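Local coordinates for putative rubredoxin reductase (Rhodopseudomonas palustris, PDB 3FG2), which probably passes electrons from NADH through its bound FAD to a ferredoxin that serves the cytochrome P450 CYP199A2, at residues A[16-19]-A[20-24]; A[304-308]-A[309-313]; A[374-377]-A[378-382]; A[64-67]-A[68-72]; A[356-360]-A[361-365]. All blocks are in the same frame, centred on the assembly; numbering follows the deposited sequence.

Interaction 1 (A[16-19]-A[20-24]); sequences VAVS and LRQAK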
loop_
_atom_site.group_PDB
_atom_site.type_symbol
_atom_site.label_atom_id
_atom_site.label_comp_id
_atom_site.label_asym_id
_atom_site.label_seq_id
_atom_site.Cartn_x
_atom_site.Cartn_y
_atom_site.Cartn_z
ATOM N N VAL A 16 16.084 -1.460 -1.672
ATOM C CA VAL A 16 17.271 -0.741 -1.227
ATOM C C VAL A 16 18.485 -1.673 -1.281
ATOM O O VAL A 16 19.589 -1.254 -1.625
ATOM C CB VAL A 16 17.104 -0.183 0.202
ATOM C CG1 VAL A 16 17.023 -1.312 1.202
ATOM C CG2 VAL A 16 18.260 0.737 0.530
ATOM N N ALA A 17 18.276 -2.943 -0.956
ATOM C CA ALA A 17 19.365 -3.910 -0.998
ATOM C C ALA A 17 19.879 -3.993 -2.432
ATOM O O ALA A 17 21.073 -3.835 -2.697
ATOM C CB ALA A 17 18.872 -5.284 -0.540
ATOM N N VAL A 18 18.957 -4.241 -3.353
ATOM C CA VAL A 18 19.291 -4.353 -4.762
ATOM C C VAL A 18 19.910 -3.078 -5.325
ATOM O O VAL A 18 20.973 -3.130 -5.939
ATOM C CB VAL A 18 18.044 -4.730 -5.581
ATOM C CG1 VAL A 18 18.315 -4.562 -7.068
ATOM C CG2 VAL A 18 17.655 -6.169 -5.273
ATOM N N SER A 19 19.259 -1.939 -5.107
ATOM C CA SER A 19 19.766 -0.671 -5.617
ATOM C C SER A 19 21.126 -0.336 -5.031
ATOM O O SER A 19 21.938 0.350 -5.660
ATOM C CB SER A 19 18.787 0.460 -5.309
ATOM O OG SER A 19 17.589 0.298 -6.047
ATOM N N LEU A 20 21.367 -0.818 -3.820
ATOM C CA LEU A 20 22.632 -0.569 -3.150
ATOM C C LEU A 20 23.733 -1.276 -3.946
ATOM O O LEU A 20 24.781 -0.691 -4.237
ATOM C CB LEU A 20 22.554 -1.103 -1.721
ATOM C CG LEU A 20 23.228 -0.372 -0.556
ATOM C CD1 LEU A 20 23.210 1.140 -0.749
ATOM C CD2 LEU A 20 22.489 -0.771 0.729
ATOM N N ARG A 21 23.477 -2.528 -4.314
ATOM C CA ARG A 21 24.444 -3.303 -5.086
ATOM C C ARG A 21 24.637 -2.737 -6.487
ATOM O O ARG A 21 25.770 -2.592 -6.952
ATOM C CB ARG A 21 24.016 -4.773 -5.183
ATOM C CG ARG A 21 24.321 -5.604 -3.938
ATOM C CD ARG A 21 25.778 -5.435 -3.484
ATOM N NE ARG A 21 26.144 -6.391 -2.442
ATOM C CZ ARG A 21 26.900 -6.092 -1.393
ATOM N NH1 ARG A 21 27.372 -4.863 -1.249
ATOM N NH2 ARG A 21 27.173 -7.017 -0.481
ATOM N N GLN A 22 23.538 -2.424 -7.164
ATOM C CA GLN A 22 23.640 -1.866 -8.506
ATOM C C GLN A 22 24.580 -0.673 -8.494
ATOM O O GLN A 22 25.352 -0.478 -9.425
ATOM C CB GLN A 22 22.265 -1.436 -9.023
ATOM C CG GLN A 22 21.357 -2.600 -9.392
ATOM C CD GLN A 22 20.014 -2.134 -9.909
ATOM O OE1 GLN A 22 19.939 -1.376 -10.873
ATOM N NE2 GLN A 22 18.945 -2.587 -9.270
ATOM N N ALA A 23 24.515 0.119 -7.428
ATOM C CA ALA A 23 25.362 1.296 -7.291
ATOM C C ALA A 23 26.760 0.920 -6.803
ATOM O O ALA A 23 27.545 1.783 -6.401
ATOM C CB ALA A 23 24.720 2.293 -6.332
ATOM N N LYS A 24 27.059 -0.374 -6.827
ATOM C CA LYS A 24 28.366 -0.875 -6.419
ATOM C C LYS A 24 28.788 -0.560 -4.984
ATOM O O LYS A 24 29.932 -0.165 -4.744
ATOM C CB LYS A 24 29.443 -0.352 -7.373
ATOM C CG LYS A 24 29.912 -1.335 -8.440
ATOM C CD LYS A 24 28.887 -1.562 -9.544
ATOM C CE LYS A 24 27.938 -2.700 -9.219
ATOM N NZ LYS A 24 27.058 -3.018 -10.379
#
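Two carbonyls compete for one amide here: Leu20 N gives its main hydrogen bond to Val16 O at 2.9 Å and a weak second one to Ala17 O. Ala17 O in turn is shared, because Arg21 N also donates to it. The next step is much straighter, Gln22 N reaching Val18 O at 2.9 Å with 172° at the hydrogen, and the bond from Ala23 N to Ser19 O completes the last helical turn. Gln22 CG stands beside its own backbone N (chi1 -73°) and the chain then runs extended back along the helix, which brings NE2 within 3.0 Å of Val18 CG1, a tight meeting of amide and methyl group. This is the far end of helix 11-22 in the Rossmann-type beta-alpha-beta unit whose glycine-rich turn, of the GxGxxG type, lies at the FAD, with His11 and Ala12 binding it; the side chain of Val16 is about 8 Å from the cofactor. A Schellman motif stops the helix: Lys24, with positive phi, sends its N to Arg21 O at 2.6 Å while Tyr25 N returns to Leu20 O. Lys24 folds over this end, its NZ making a weak bond to Gln22 O. The guanidinium of Arg21 leaves the helix and is satisfied by three carbonyls, of Gln70, Ala71 and Gly27. Ser19 OG bonds back to Gln15 O, and Leu20 lies against Val4 and Ile29 of the sheet.

Interaction 2 (A[304-308]-A[309-313]); sequences AARLT and GDAKP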
loop_
_atom_site.group_PDB
_atom_site.type_symbol
_atom_site.label_atom_id
_atom_site.label_comp_id
_atom_site.label_asym_id
_atom_site.label_seq_id
_atom_site.Cartn_x
_atom_site.Cartn_y
_atom_site.Cartn_z
ATOM N N ALA A 304 19.745 4.375 -1.448
ATOM C CA ALA A 304 20.852 3.662 -2.068
ATOM C C ALA A 304 21.787 4.666 -2.730
ATOM O O ALA A 304 23.009 4.531 -2.663
ATOM C CB ALA A 304 20.332 2.684 -3.099
ATOM N N ALA A 305 21.206 5.681 -3.361
ATOM C CA ALA A 305 21.992 6.702 -4.037
ATOM C C ALA A 305 22.798 7.512 -3.035
ATOM O O ALA A 305 23.938 7.899 -3.305
ATOM C CB ALA A 305 21.078 7.617 -4.836
ATOM N N ARG A 306 22.206 7.760 -1.873
ATOM C CA ARG A 306 22.880 8.533 -0.836
ATOM C C ARG A 306 24.046 7.757 -0.232
ATOM O O ARG A 306 25.179 8.231 -0.210
ATOM C CB ARG A 306 21.893 8.900 0.274
ATOM C CG ARG A 306 22.377 10.006 1.202
ATOM C CD ARG A 306 21.439 10.160 2.382
ATOM N NE ARG A 306 21.628 9.062 3.322
ATOM C CZ ARG A 306 20.650 8.439 3.964
ATOM N NH1 ARG A 306 19.388 8.795 3.770
ATOM N NH2 ARG A 306 20.946 7.458 4.803
ATOM N N LEU A 307 23.762 6.555 0.252
ATOM C CA LEU A 307 24.785 5.727 0.876
ATOM C C LEU A 307 25.940 5.386 -0.058
ATOM O O LEU A 307 26.881 4.697 0.349
ATOM C CB LEU A 307 24.160 4.435 1.408
ATOM C CG LEU A 307 23.034 4.600 2.431
ATOM C CD1 LEU A 307 22.511 3.232 2.851
ATOM C CD2 LEU A 307 23.550 5.366 3.634
ATOM N N THR A 308 25.876 5.858 -1.303
ATOM C CA THR A 308 26.940 5.583 -2.262
ATOM C C THR A 308 27.503 6.828 -2.925
ATOM O O THR A 308 28.268 6.712 -3.882
ATOM C CB THR A 308 26.491 4.625 -3.401
ATOM O OG1 THR A 308 25.544 5.287 -4.250
ATOM C CG2 THR A 308 25.879 3.355 -2.831
ATOM N N GLY A 309 27.139 8.014 -2.448
ATOM C CA GLY A 309 27.692 9.201 -3.073
ATOM C C GLY A 309 26.842 10.449 -3.189
ATOM O O GLY A 309 27.126 11.447 -2.525
ATOM N N ASP A 310 25.821 10.435 -4.042
ATOM C CA ASP A 310 24.994 11.632 -4.171
ATOM C C ASP A 310 23.773 11.629 -3.262
ATOM O O ASP A 310 22.827 10.856 -3.450
ATOM C CB ASP A 310 24.560 11.886 -5.628
ATOM C CG ASP A 310 23.793 10.732 -6.227
ATOM O OD1 ASP A 310 22.923 10.985 -7.096
ATOM O OD2 ASP A 310 24.071 9.576 -5.840
ATOM N N ALA A 311 23.819 12.497 -2.259
ATOM C CA ALA A 311 22.728 12.637 -1.318
ATOM C C ALA A 311 21.831 13.731 -1.873
ATOM O O ALA A 311 22.252 14.884 -1.989
ATOM C CB ALA A 311 23.261 13.036 0.044
ATOM N N LYS A 312 20.602 13.365 -2.230
ATOM C CA LYS A 312 19.646 14.323 -2.778
ATOM C C LYS A 312 18.304 14.243 -2.074
ATOM O O LYS A 312 17.959 13.221 -1.494
ATOM C CB LYS A 312 19.421 14.064 -4.269
ATOM C CG LYS A 312 20.528 14.544 -5.177
ATOM C CD LYS A 312 20.157 14.269 -6.620
ATOM C CE LYS A 312 21.017 15.070 -7.570
ATOM N NZ LYS A 312 20.884 16.536 -7.329
ATOM N N PRO A 313 17.529 15.333 -2.112
ATOM C CA PRO A 313 16.215 15.341 -1.468
ATOM C C PRO A 313 15.315 14.334 -2.170
ATOM O O PRO A 313 15.308 14.259 -3.399
ATOM C CB PRO A 313 15.731 16.770 -1.685
ATOM C CG PRO A 313 17.000 17.558 -1.718
ATOM C CD PRO A 313 17.901 16.684 -2.562
#
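A type I beta turn from Arg306 to Gly309 takes the chain off its helix, closed by Gly309 N donating to Arg306 O at 3.0 Å in an almost linear bond (178°), although the donor sits well above the carbonyl plane. Gly309 then adopts positive phi (145°), where a side chain would be jammed against Thr308 O, so the sharp reversal depends on the lack of one. The chain doubles back alongside the helix it has just left, and Ala311 CB comes to rest on the aliphatic part of Arg306, 3.4 Å from CG. Beside it, Arg306 CA points its hydrogen at Asp310 O, a CA-H...O contact of 3.5 Å. Arg306 CG lies anti to its N (chi1 -164°), and the chain stays extended until a bend at chi3, which gives Ala311 a straight methylene flank to lie on. The Asp310 carboxylate, by contrast, folds inward: OD2 stands 3.0 Å from Ala305 O, two acceptors side by side with no hydrogen bond between them, an approach that is probably somewhat unfavourable. Thr308 OG1 lies 3.1 Å from Ala304 O and 3.2 Å from Ala305 O. The segment illustrates how a helix end can be wrapped by the loop that follows it. Beyond the turn, the Arg306 guanidinium bonds Ser271 OG on strand 270-272, while Ala304, Leu307 and Thr308 pack on Leu20 of helix 11-22.

Interaction 3 (A[374-377]-A[378-382]); sequences HVFG and RKILP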
loop_
_atom_site.group_PDB
_atom_site.type_symbol
_atom_site.label_atom_id
_atom_site.label_comp_id
_atom_site.label_asym_id
_atom_site.label_seq_id
_atom_site.Cartn_x
_atom_site.Cartn_y
_atom_site.Cartn_z
ATOM N N HIS A 374 -2.997 8.518 -17.966
ATOM C CA HIS A 374 -2.062 8.299 -16.868
ATOM C C HIS A 374 -0.634 8.644 -17.291
ATOM O O HIS A 374 0.124 9.251 -16.527
ATOM C CB HIS A 374 -2.121 6.840 -16.403
ATOM C CG HIS A 374 -1.265 6.553 -15.209
ATOM N ND1 HIS A 374 -1.500 7.119 -13.974
ATOM C CD2 HIS A 374 -0.162 5.780 -15.068
ATOM C CE1 HIS A 374 -0.577 6.709 -13.123
ATOM N NE2 HIS A 374 0.246 5.895 -13.761
ATOM N N VAL A 375 -0.266 8.251 -18.506
ATOM C CA VAL A 375 1.076 8.536 -19.014
ATOM C C VAL A 375 1.240 10.045 -19.156
ATOM O O VAL A 375 2.323 10.580 -18.951
ATOM C CB VAL A 375 1.313 7.849 -20.384
ATOM C CG1 VAL A 375 2.604 8.350 -21.016
ATOM C CG2 VAL A 375 1.375 6.344 -20.190
ATOM N N PHE A 376 0.149 10.720 -19.503
ATOM C CA PHE A 376 0.152 12.170 -19.650
ATOM C C PHE A 376 0.489 12.818 -18.310
ATOM O O PHE A 376 1.342 13.701 -18.231
ATOM C CB PHE A 376 -1.218 12.666 -20.118
ATOM C CG PHE A 376 -1.342 14.161 -20.129
ATOM C CD1 PHE A 376 -0.612 14.926 -21.033
ATOM C CD2 PHE A 376 -2.161 14.808 -19.215
ATOM C CE1 PHE A 376 -0.699 16.314 -21.025
ATOM C CE2 PHE A 376 -2.255 16.191 -19.199
ATOM C CZ PHE A 376 -1.520 16.949 -20.109
ATOM N N GLY A 377 -0.191 12.377 -17.257
ATOM C CA GLY A 377 0.072 12.922 -15.942
ATOM C C GLY A 377 1.477 12.609 -15.447
ATOM O O GLY A 377 2.179 13.497 -14.957
ATOM N N ARG A 378 1.892 11.350 -15.584
ATOM C CA ARG A 378 3.217 10.919 -15.134
ATOM C C ARG A 378 4.339 11.748 -15.743
ATOM O O ARG A 378 5.410 11.866 -15.164
ATOM C CB ARG A 378 3.437 9.431 -15.460
ATOM C CG ARG A 378 2.574 8.456 -14.637
ATOM C CD ARG A 378 3.207 8.110 -13.279
ATOM N NE ARG A 378 4.377 7.246 -13.428
ATOM C CZ ARG A 378 4.328 5.938 -13.680
ATOM N NH1 ARG A 378 3.163 5.320 -13.806
ATOM N NH2 ARG A 378 5.450 5.247 -13.828
ATOM N N LYS A 379 4.088 12.332 -16.908
ATOM C CA LYS A 379 5.097 13.143 -17.577
ATOM C C LYS A 379 4.982 14.629 -17.231
ATOM O O LYS A 379 5.982 15.292 -16.961
ATOM C CB LYS A 379 4.983 12.954 -19.097
ATOM C CG LYS A 379 5.751 13.968 -19.951
ATOM C CD LYS A 379 7.259 13.914 -19.718
ATOM C CE LYS A 379 8.004 14.954 -20.572
ATOM N NZ LYS A 379 7.811 14.759 -22.044
ATOM N N ILE A 380 3.758 15.138 -17.231
ATOM C CA ILE A 380 3.503 16.548 -16.961
ATOM C C ILE A 380 3.563 16.967 -15.485
ATOM O O ILE A 380 4.158 17.993 -15.151
ATOM C CB ILE A 380 2.121 16.958 -17.541
ATOM C CG1 ILE A 380 1.888 18.453 -17.363
ATOM C CG2 ILE A 380 1.011 16.196 -16.835
ATOM C CD1 ILE A 380 0.461 18.880 -17.667
ATOM N N LEU A 381 2.958 16.184 -14.599
ATOM C CA LEU A 381 2.947 16.550 -13.188
ATOM C C LEU A 381 4.319 16.688 -12.534
ATOM O O LEU A 381 4.543 17.611 -11.762
ATOM C CB LEU A 381 2.072 15.573 -12.400
ATOM C CG LEU A 381 0.594 15.680 -12.797
ATOM C CD1 LEU A 381 -0.200 14.528 -12.196
ATOM C CD2 LEU A 381 0.040 17.032 -12.339
ATOM N N PRO A 382 5.254 15.771 -12.818
ATOM C CA PRO A 382 6.556 15.948 -12.168
ATOM C C PRO A 382 7.208 17.264 -12.580
ATOM O O PRO A 382 7.959 17.861 -11.814
ATOM C CB PRO A 382 7.343 14.729 -12.638
ATOM C CG PRO A 382 6.287 13.690 -12.748
ATOM C CD PRO A 382 5.166 14.444 -13.451
#
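The imidazole of His374 carries Arg378 CG over one face, 3.8 Å from the ring centroid, in a CH-pi contact set toward the rim. The arginine chain then folds twice, at chi2 (-85°) and again at chi3, and this hook carries the guanidinium round to the ring's NE2, which accepts a hydrogen bond from NH1 at 3.0 Å. NE2 lies in the guanidinium plane, whereas NH1 is tilted 25° from the ring plane; the two groups are turned 67° against each other. On another side of helix 371-380, Phe376 CZ meets Ile380 CD1 at 3.7 Å. Gly377, with no side chain, contributes its O, which Leu381 N holds at 2.8 Å in the carbonyl plane. The helix belongs to the reductase C-terminal domain, with His374 and Arg378 lying on strand 327-333 and Phe376 covered by helix 399-403. Replacing Arg378 by an alanine would probably strip the His374 face of its methylene cover, leave NE2 without its donor and the imidazole freer to turn, and deprive Trp319 of its cation-pi partner. Because NE2 is the acceptor, the imidazole is probably neutral with its proton on ND1, and the adjacent positive charge would be expected to discourage a second proton.

Interaction 4 (A[64-67]-A[68-72]); sequences EKFF and QDQAI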
loop_
_atom_site.group_PDB
_atom_site.type_symbol
_atom_site.label_atom_id
_atom_site.label_comp_id
_atom_site.label_asym_id
_atom_site.label_seq_id
_atom_site.Cartn_x
_atom_site.Cartn_y
_atom_site.Cartn_z
ATOM N N GLU A 64 15.826 -17.533 -4.785
ATOM C CA GLU A 64 16.814 -17.669 -3.724
ATOM C C GLU A 64 18.267 -17.426 -4.155
ATOM O O GLU A 64 19.021 -16.726 -3.470
ATOM C CB GLU A 64 16.671 -19.054 -3.094
ATOM C CG GLU A 64 17.618 -19.330 -1.947
ATOM C CD GLU A 64 17.068 -20.373 -0.992
ATOM O OE1 GLU A 64 16.490 -21.378 -1.473
ATOM O OE2 GLU A 64 17.217 -20.187 0.239
ATOM N N LYS A 65 18.655 -18.002 -5.288
ATOM C CA LYS A 65 20.015 -17.853 -5.803
ATOM C C LYS A 65 20.432 -16.398 -6.034
ATOM O O LYS A 65 21.623 -16.076 -6.032
ATOM C CB LYS A 65 20.160 -18.630 -7.115
ATOM C CG LYS A 65 21.528 -18.490 -7.759
ATOM C CD LYS A 65 21.634 -19.308 -9.033
ATOM C CE LYS A 65 23.026 -19.198 -9.624
ATOM N NZ LYS A 65 24.071 -19.625 -8.651
ATOM N N PHE A 66 19.451 -15.524 -6.239
ATOM C CA PHE A 66 19.723 -14.113 -6.482
ATOM C C PHE A 66 20.492 -13.437 -5.353
ATOM O O PHE A 66 21.485 -12.750 -5.590
ATOM C CB PHE A 66 18.411 -13.356 -6.696
ATOM C CG PHE A 66 18.588 -11.867 -6.831
ATOM C CD1 PHE A 66 19.054 -11.311 -8.019
ATOM C CD2 PHE A 66 18.300 -11.022 -5.764
ATOM C CE1 PHE A 66 19.232 -9.933 -8.142
ATOM C CE2 PHE A 66 18.475 -9.642 -5.877
ATOM C CZ PHE A 66 18.941 -9.096 -7.070
ATOM N N PHE A 67 20.022 -13.625 -4.126
ATOM C CA PHE A 67 20.651 -13.004 -2.967
ATOM C C PHE A 67 22.099 -13.430 -2.753
ATOM O O PHE A 67 22.909 -12.660 -2.230
ATOM C CB PHE A 67 19.816 -13.284 -1.715
ATOM C CG PHE A 67 18.397 -12.812 -1.830
ATOM C CD1 PHE A 67 17.441 -13.592 -2.475
ATOM C CD2 PHE A 67 18.032 -11.553 -1.365
ATOM C CE1 PHE A 67 16.142 -13.124 -2.661
ATOM C CE2 PHE A 67 16.735 -11.072 -1.545
ATOM C CZ PHE A 67 15.789 -11.859 -2.195
ATOM N N GLN A 68 22.417 -14.653 -3.168
ATOM C CA GLN A 68 23.766 -15.184 -3.028
ATOM C C GLN A 68 24.672 -14.522 -4.067
ATOM O O GLN A 68 25.747 -14.015 -3.740
ATOM C CB GLN A 68 23.742 -16.701 -3.226
ATOM C CG GLN A 68 22.606 -17.382 -2.465
ATOM C CD GLN A 68 22.595 -18.895 -2.629
ATOM O OE1 GLN A 68 22.715 -19.412 -3.743
ATOM N NE2 GLN A 68 22.434 -19.612 -1.518
ATOM N N ASP A 69 24.217 -14.512 -5.317
ATOM C CA ASP A 69 24.972 -13.910 -6.409
ATOM C C ASP A 69 25.178 -12.412 -6.188
ATOM O O ASP A 69 26.131 -11.823 -6.702
ATOM C CB ASP A 69 24.230 -14.114 -7.732
ATOM C CG ASP A 69 23.970 -15.574 -8.040
ATOM O OD1 ASP A 69 23.310 -15.855 -9.066
ATOM O OD2 ASP A 69 24.425 -16.438 -7.262
ATOM N N GLN A 70 24.279 -11.802 -5.420
ATOM C CA GLN A 70 24.343 -10.368 -5.160
ATOM C C GLN A 70 25.049 -9.996 -3.862
ATOM O O GLN A 70 25.210 -8.812 -3.557
ATOM C CB GLN A 70 22.931 -9.782 -5.148
ATOM C CG GLN A 70 22.182 -9.915 -6.463
ATOM C CD GLN A 70 22.903 -9.245 -7.611
ATOM O OE1 GLN A 70 23.521 -8.196 -7.438
ATOM N NE2 GLN A 70 22.814 -9.839 -8.797
ATOM N N ALA A 71 25.473 -11.001 -3.105
ATOM C CA ALA A 71 26.153 -10.758 -1.837
ATOM C C ALA A 71 25.223 -10.063 -0.848
ATOM O O ALA A 71 25.672 -9.291 0.002
ATOM C CB ALA A 71 27.405 -9.913 -2.057
ATOM N N ILE A 72 23.924 -10.327 -0.976
ATOM C CA ILE A 72 22.935 -9.751 -0.071
ATOM C C ILE A 72 22.575 -10.839 0.926
ATOM O O ILE A 72 21.905 -11.812 0.588
ATOM C CB ILE A 72 21.657 -9.294 -0.813
ATOM C CG1 ILE A 72 21.994 -8.135 -1.752
ATOM C CG2 ILE A 72 20.596 -8.867 0.191
ATOM C CD1 ILE A 72 20.812 -7.591 -2.530
#
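Helix 64-69, the helical link of a beta-alpha-beta unit in the FAD-binding Rossmann-type domain, ends in a Schellman motif in which Ile72 N returns to Phe67 O at 2.8 Å, in the carbonyl plane. Ala71 N bonds Gln68 O, and Ala71 itself takes the positive phi (64°) that turns the chain into strand 72-75. Just before it the helix keeps its regular i to i+4 pattern, with Asp69 N on Lys65 O and Gln70 N on Phe66 O. Two aromatic side chains then show how such an end is packed. Gln70 CG lies over a face of the Phe66 ring, 3.5 Å from its centroid, and a bend at chi2 (-59°) lays the terminal amide across the same ring, the two planes only 27° apart. Arg62 makes a cation-pi contact with this ring. Phe66 CD2 in turn stands over the centre of the Phe67 ring, 4.1 Å above its plane, whereas Ile72 CG2 meets Phe67 at the edge, 4.0 Å from CD2. Both phenylalanines also touch Phe14 of helix 11-22. On the outward side the extended chain of Lys65 curls at its last torsion toward Asp69, and its NZ reaches OD2 in a long, weak salt bridge of 3.5 Å. The other carboxylate oxygen, Asp69 OD1, lies against the lysine methylenes, 3.4 Å from Lys65 CE.

Interaction 5 (A[356-360]-A[361-365]); sequences CYKAG and KLIGI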
loop_
_atom_site.group_PDB
_atom_site.type_symbol
_atom_site.label_atom_id
_atom_site.label_comp_id
_atom_site.label_asym_id
_atom_site.label_seq_id
_atom_site.Cartn_x
_atom_site.Cartn_y
_atom_site.Cartn_z
ATOM N N CYS A 356 -8.194 16.275 -11.605
ATOM C CA CYS A 356 -8.432 17.012 -10.380
ATOM C C CYS A 356 -7.576 18.255 -10.286
ATOM O O CYS A 356 -6.355 18.204 -10.490
ATOM C CB CYS A 356 -8.161 16.105 -9.188
ATOM S SG CYS A 356 -8.945 14.504 -9.370
ATOM N N TYR A 357 -8.229 19.365 -9.959
ATOM C CA TYR A 357 -7.560 20.649 -9.817
ATOM C C TYR A 357 -7.732 21.269 -8.438
ATOM O O TYR A 357 -8.654 20.928 -7.686
ATOM C CB TYR A 357 -8.101 21.649 -10.830
ATOM C CG TYR A 357 -7.862 21.288 -12.266
ATOM C CD1 TYR A 357 -8.573 20.255 -12.875
ATOM C CD2 TYR A 357 -6.933 21.994 -13.031
ATOM C CE1 TYR A 357 -8.370 19.933 -14.208
ATOM C CE2 TYR A 357 -6.719 21.679 -14.366
ATOM C CZ TYR A 357 -7.442 20.650 -14.950
ATOM O OH TYR A 357 -7.245 20.350 -16.277
ATOM N N LYS A 358 -6.835 22.198 -8.130
ATOM C CA LYS A 358 -6.872 22.953 -6.885
ATOM C C LYS A 358 -6.301 24.324 -7.227
ATOM O O LYS A 358 -5.158 24.435 -7.668
ATOM C CB LYS A 358 -6.029 22.289 -5.802
ATOM C CG LYS A 358 -6.081 23.044 -4.481
ATOM C CD LYS A 358 -5.364 22.304 -3.360
ATOM C CE LYS A 358 -3.878 22.211 -3.611
ATOM N NZ LYS A 358 -3.177 21.546 -2.474
ATOM N N ALA A 359 -7.110 25.364 -7.055
ATOM C CA ALA A 359 -6.682 26.725 -7.362
ATOM C C ALA A 359 -6.234 26.868 -8.817
ATOM O O ALA A 359 -5.247 27.542 -9.097
ATOM C CB ALA A 359 -5.552 27.143 -6.426
ATOM N N GLY A 360 -6.952 26.221 -9.730
ATOM C CA GLY A 360 -6.637 26.313 -11.149
ATOM C C GLY A 360 -5.495 25.469 -11.690
ATOM O O GLY A 360 -5.212 25.513 -12.885
ATOM N N LYS A 361 -4.846 24.691 -10.834
ATOM C CA LYS A 361 -3.717 23.868 -11.254
ATOM C C LYS A 361 -3.999 22.369 -11.116
ATOM O O LYS A 361 -4.540 21.908 -10.108
ATOM C CB LYS A 361 -2.488 24.244 -10.423
ATOM C CG LYS A 361 -1.190 23.570 -10.843
ATOM C CD LYS A 361 -0.013 24.152 -10.064
ATOM C CE LYS A 361 1.325 23.592 -10.518
ATOM N NZ LYS A 361 1.468 22.157 -10.169
ATOM N N LEU A 362 -3.622 21.610 -12.140
ATOM C CA LEU A 362 -3.830 20.167 -12.139
ATOM C C LEU A 362 -2.990 19.573 -11.018
ATOM O O LEU A 362 -1.780 19.764 -10.986
ATOM C CB LEU A 362 -3.400 19.577 -13.489
ATOM C CG LEU A 362 -3.798 18.143 -13.861
ATOM C CD1 LEU A 362 -3.177 17.155 -12.913
ATOM C CD2 LEU A 362 -5.294 18.021 -13.828
ATOM N N ILE A 363 -3.631 18.863 -10.095
ATOM C CA ILE A 363 -2.906 18.253 -8.991
ATOM C C ILE A 363 -2.857 16.737 -9.108
ATOM O O ILE A 363 -2.036 16.084 -8.470
ATOM C CB ILE A 363 -3.524 18.622 -7.629
ATOM C CG1 ILE A 363 -5.022 18.325 -7.638
ATOM C CG2 ILE A 363 -3.268 20.096 -7.324
ATOM C CD1 ILE A 363 -5.638 18.321 -6.251
ATOM N N GLY A 364 -3.739 16.168 -9.921
ATOM C CA GLY A 364 -3.722 14.727 -10.081
ATOM C C GLY A 364 -4.693 14.218 -11.114
ATOM O O GLY A 364 -5.641 14.920 -11.480
ATOM N N ILE A 365 -4.449 13.000 -11.595
ATOM C CA ILE A 365 -5.324 12.378 -12.580
ATOM C C ILE A 365 -5.658 10.966 -12.144
ATOM O O ILE A 365 -4.761 10.160 -11.886
ATOM C CB ILE A 365 -4.680 12.259 -13.964
ATOM C CG1 ILE A 365 -4.218 13.623 -14.470
ATOM C CG2 ILE A 365 -5.690 11.676 -14.940
ATOM C CD1 ILE A 365 -3.594 13.559 -15.868
#
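One face of the Tyr357 ring is taken by Leu362 CD2, which stands 3.8 Å from the centroid in a CH-pi contact offset toward CZ and CE1. Near the ring's CD2 runs the backbone of the next strand, Leu362 N being 3.5 Å away, and Pro389 and Ala392 of helix 389-393 also touch the ring. With CG anti to the backbone N (chi1 -167°) and the second torsion turned to -63°, Leu362 brings CD2 over the ring, while the phenol OH is bonded to Val387 O. A serine in place of Tyr357 would probably leave the Leu362 methyl without its aromatic bed, open a gap beside helix 389-393 and cost Val387 O its donor. Cys356 O takes Ile363 N at 2.8 Å and, weakly, Gly364 N; Cys356 N answers with a bond to Gly364 O at 2.9 Å. Ile363 CG2 packs on Lys358 CB at 3.8 Å. At the tip, Lys358 and Lys361 exchange two backbone bonds around Ala359 and Gly360, both with positive phi, and Lys361 NZ forms a salt bridge with Asp384. These features define a beta hairpin with a type I' turn, interrupted by a classic bulge, within the antiparallel sheet of the reductase C-terminal domain.

All five contacts are local and follow one another in series, none nesting or crossing. Interaction 1 comes first, ending helix 11-22; interaction 4 then closes the turn into strand 72-75. Its turn carbonyls, of Gln70 and Ala71, receive Arg21, so the two helix ends are tied together. Far along the chain, interaction 2 finishes helix 293-306 beside interaction 1, Ala304 CB packing on Ser19 CB. The last two lie in the C-terminal domain: hairpin 356-365 leads through strand 361-368 into helix 371-380, and interaction 3 folds back on interaction 5 where Leu381 meets Leu362. The centres of interactions 4 and 5 are about 44 Å apart, on opposite sides of the chain's centre.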